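Local coordinates for protein dimethyl-sulfide monooxygenase (Hyphomicrobium sulfonivorans, PDB 6AK1) that oxidises dimethyl sulfide to methanethiol and formaldehyde with NADH and O2, as the FMN-dependent large subunit of a two-component monooxygenase, at residues V251-A254 against R255-T259. Numbering follows the deposited sequence.
Sequences VEQA and RQITT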
ATOM      1  N   VAL A 251      -6.761 -12.520 -15.936  1.00 27.27           N
ATOM      2  CA  VAL A 251      -5.646 -13.442 -15.729  1.00 31.31           C
ATOM      3  C   VAL A 251      -4.651 -13.326 -16.872  1.00 34.67           C
ATOM      4  O   VAL A 251      -3.428 -13.349 -16.663  1.00 29.24           O
ATOM      5  CB  VAL A 251      -6.164 -14.887 -15.574  1.00 33.86           C
ATOM      6  CG1 VAL A 251      -4.996 -15.875 -15.518  1.00 32.52           C
ATOM      7  CG2 VAL A 251      -7.032 -15.012 -14.326  1.00 33.91           C
ATOM      8  N   GLU A 252      -5.166 -13.191 -18.102  1.00 35.46           N
ATOM      9  CA  GLU A 252      -4.306 -13.082 -19.278  1.00 36.66           C
ATOM     10  C   GLU A 252      -3.399 -11.863 -19.178  1.00 31.00           C
ATOM     11  O   GLU A 252      -2.176 -11.972 -19.321  1.00 32.29           O
ATOM     12  CB  GLU A 252      -5.160 -13.023 -20.549  1.00 38.28           C
ATOM     13  CG  GLU A 252      -5.758 -14.367 -20.974  1.00 42.69           C
ATOM     14  CD  GLU A 252      -6.930 -14.815 -20.106  1.00 51.90           C
ATOM     15  OE1 GLU A 252      -7.599 -13.946 -19.489  1.00 48.85           O
ATOM     16  OE2 GLU A 252      -7.180 -16.045 -20.036  1.00 56.51           O
ATOM     17  N   GLN A 253      -3.984 -10.690 -18.922  1.00 30.47           N
ATOM     18  CA  GLN A 253      -3.177  -9.486 -18.739  1.00 28.96           C
ATOM     19  C   GLN A 253      -2.206  -9.621 -17.567  1.00 28.95           C
ATOM     20  O   GLN A 253      -1.104  -9.058 -17.607  1.00 29.23           O
ATOM     21  CB  GLN A 253      -4.090  -8.280 -18.532  1.00 28.43           C
ATOM     22  CG  GLN A 253      -3.349  -6.977 -18.331  1.00 29.28           C
ATOM     23  CD  GLN A 253      -4.249  -5.882 -17.794  1.00 36.02           C
ATOM     24  OE1 GLN A 253      -4.787  -5.987 -16.693  1.00 34.14           O
ATOM     25  NE2 GLN A 253      -4.431  -4.833 -18.578  1.00 35.66           N
ATOM     26  N   ALA A 254      -2.586 -10.366 -16.524  1.00 27.98           N
ATOM     27  CA  ALA A 254      -1.698 -10.501 -15.372  1.00 29.87           C
ATOM     28  C   ALA A 254      -0.446 -11.289 -15.719  1.00 30.03           C
ATOM     29  O   ALA A 254       0.631 -10.994 -15.186  1.00 33.31           O
ATOM     30  CB  ALA A 254      -2.429 -11.164 -14.201  1.00 28.58           C
ATOM     31  N   ARG A 255      -0.566 -12.296 -16.593  1.00 32.13           N
ATOM     32  CA  ARG A 255       0.607 -13.068 -17.000  1.00 30.81           C
ATOM     33  C   ARG A 255       1.714 -12.152 -17.519  1.00 31.17           C
ATOM     34  O   ARG A 255       2.891 -12.317 -17.166  1.00 28.63           O
ATOM     35  CB  ARG A 255       0.201 -14.111 -18.052  1.00 27.21           C
ATOM     36  CG  ARG A 255      -0.698 -15.227 -17.469  1.00 33.15           C
ATOM     37  CD  ARG A 255      -1.247 -16.280 -18.486  1.00 31.97           C
ATOM     38  NE  ARG A 255      -0.211 -17.050 -19.189  1.00 38.32           N
ATOM     39  CZ  ARG A 255       0.463 -18.097 -18.690  1.00 42.19           C
ATOM     40  NH1 ARG A 255       0.251 -18.559 -17.450  1.00 31.44           N
ATOM     41  NH2 ARG A 255       1.383 -18.692 -19.447  1.00 41.07           N
ATOM     42  N   GLN A 256       1.343 -11.147 -18.324  1.00 30.46           N
ATOM     43  CA  GLN A 256       2.332 -10.243 -18.908  1.00 30.37           C
ATOM     44  C   GLN A 256       2.824  -9.218 -17.893  1.00 29.20           C
ATOM     45  O   GLN A 256       4.028  -8.948 -17.820  1.00 31.61           O
ATOM     46  CB  GLN A 256       1.749  -9.534 -20.138  1.00 27.52           C
ATOM     47  CG  GLN A 256       2.820  -8.888 -21.019  1.00 26.99           C
ATOM     48  CD  GLN A 256       3.820  -9.917 -21.523  1.00 37.13           C
ATOM     49  OE1 GLN A 256       3.465 -10.812 -22.317  1.00 35.92           O
ATOM     50  NE2 GLN A 256       5.066  -9.825 -21.042  1.00 29.87           N
ATOM     51  N   ILE A 257       1.913  -8.654 -17.093  1.00 28.74           N
ATOM     52  CA  ILE A 257       2.313  -7.666 -16.093  1.00 29.50           C
ATOM     53  C   ILE A 257       3.358  -8.254 -15.148  1.00 26.03           C
ATOM     54  O   ILE A 257       4.403  -7.644 -14.904  1.00 28.29           O
ATOM     55  CB  ILE A 257       1.084  -7.136 -15.331  1.00 29.49           C
ATOM     56  CG1 ILE A 257       0.248  -6.222 -16.229  1.00 32.14           C
ATOM     57  CG2 ILE A 257       1.505  -6.367 -14.091  1.00 31.50           C
ATOM     58  CD1 ILE A 257      -1.006  -5.652 -15.551  1.00 31.49           C
ATOM     59  N   THR A 258       3.107  -9.456 -14.625  1.00 27.06           N
ATOM     60  CA  THR A 258       4.007 -10.010 -13.610  1.00 25.55           C
ATOM     61  C   THR A 258       5.292 -10.556 -14.208  1.00 25.85           C
ATOM     62  O   THR A 258       6.339 -10.507 -13.555  1.00 30.62           O
ATOM     63  CB  THR A 258       3.312 -11.112 -12.801  1.00 27.85           C
ATOM     64  OG1 THR A 258       2.967 -12.224 -13.654  1.00 26.48           O
ATOM     65  CG2 THR A 258       2.058 -10.553 -12.136  1.00 26.80           C
ATOM     66  N   THR A 259       5.230 -11.100 -15.427  1.00 30.18           N
ATOM     67  CA  THR A 259       6.450 -11.462 -16.142  1.00 28.13           C
ATOM     68  C   THR A 259       7.310 -10.229 -16.407  1.00 30.44           C
ATOM     69  O   THR A 259       8.531 -10.263 -16.210  1.00 28.34           O
ATOM     70  CB  THR A 259       6.097 -12.171 -17.457  1.00 29.47           C
ATOM     71  OG1 THR A 259       5.391 -13.388 -17.175  1.00 26.95           O
ATOM     72  CG2 THR A 259       7.349 -12.485 -18.265  1.00 27.98           C
TER
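The carbonyl oxygen of Ala254 accepts a hydrogen bond from the backbone N of Thr258 at 3.0 Å, nearly straight (N-H...O 170°), while Thr258 OG1 lies 3.1 Å from the same Ala254 O and also within reach of the carbonyl of Gly389. The torsion of Thr258 (chi1 63°) sets OG1 between its own N and carbonyl carbon, and CG2 also packs against Ala254 O. One residue earlier, Ile257 N bonds to Gln253 O at 3.1 Å, in the carbonyl plane. The same pair meets through its side chains: Gln253 is extended, with CG anti to the backbone N (chi1 180°), the two side chains run obliquely across each other, and Ile257 CD1 rests 3.9 Å from Gln253 CG and CD. Gln253 OE1 is hydrogen-bonded to Thr248 OG1 and Thr249 N, tying the start of the helix to the residues before it. Arg255 N bonds to Val251 O at 3.1 Å, and the aliphatic Arg255 CG lies 3.4 Å from that oxygen. Arg255 O is itself gripped from opposite faces of its plane by Thr259 OG1, at 2.7 Å, and Thr259 N. These bonds form the first turns of helix 251-267, between strands 243-246 and 276-284 of the TIM barrel. Main-chain bonds thus hold the turns, while side-chain ends serve partners beyond them: Arg255 NH1 binds Glu388 O, tying the helix to the end of helix 375-388, and Thr258 may add a link to Gly389.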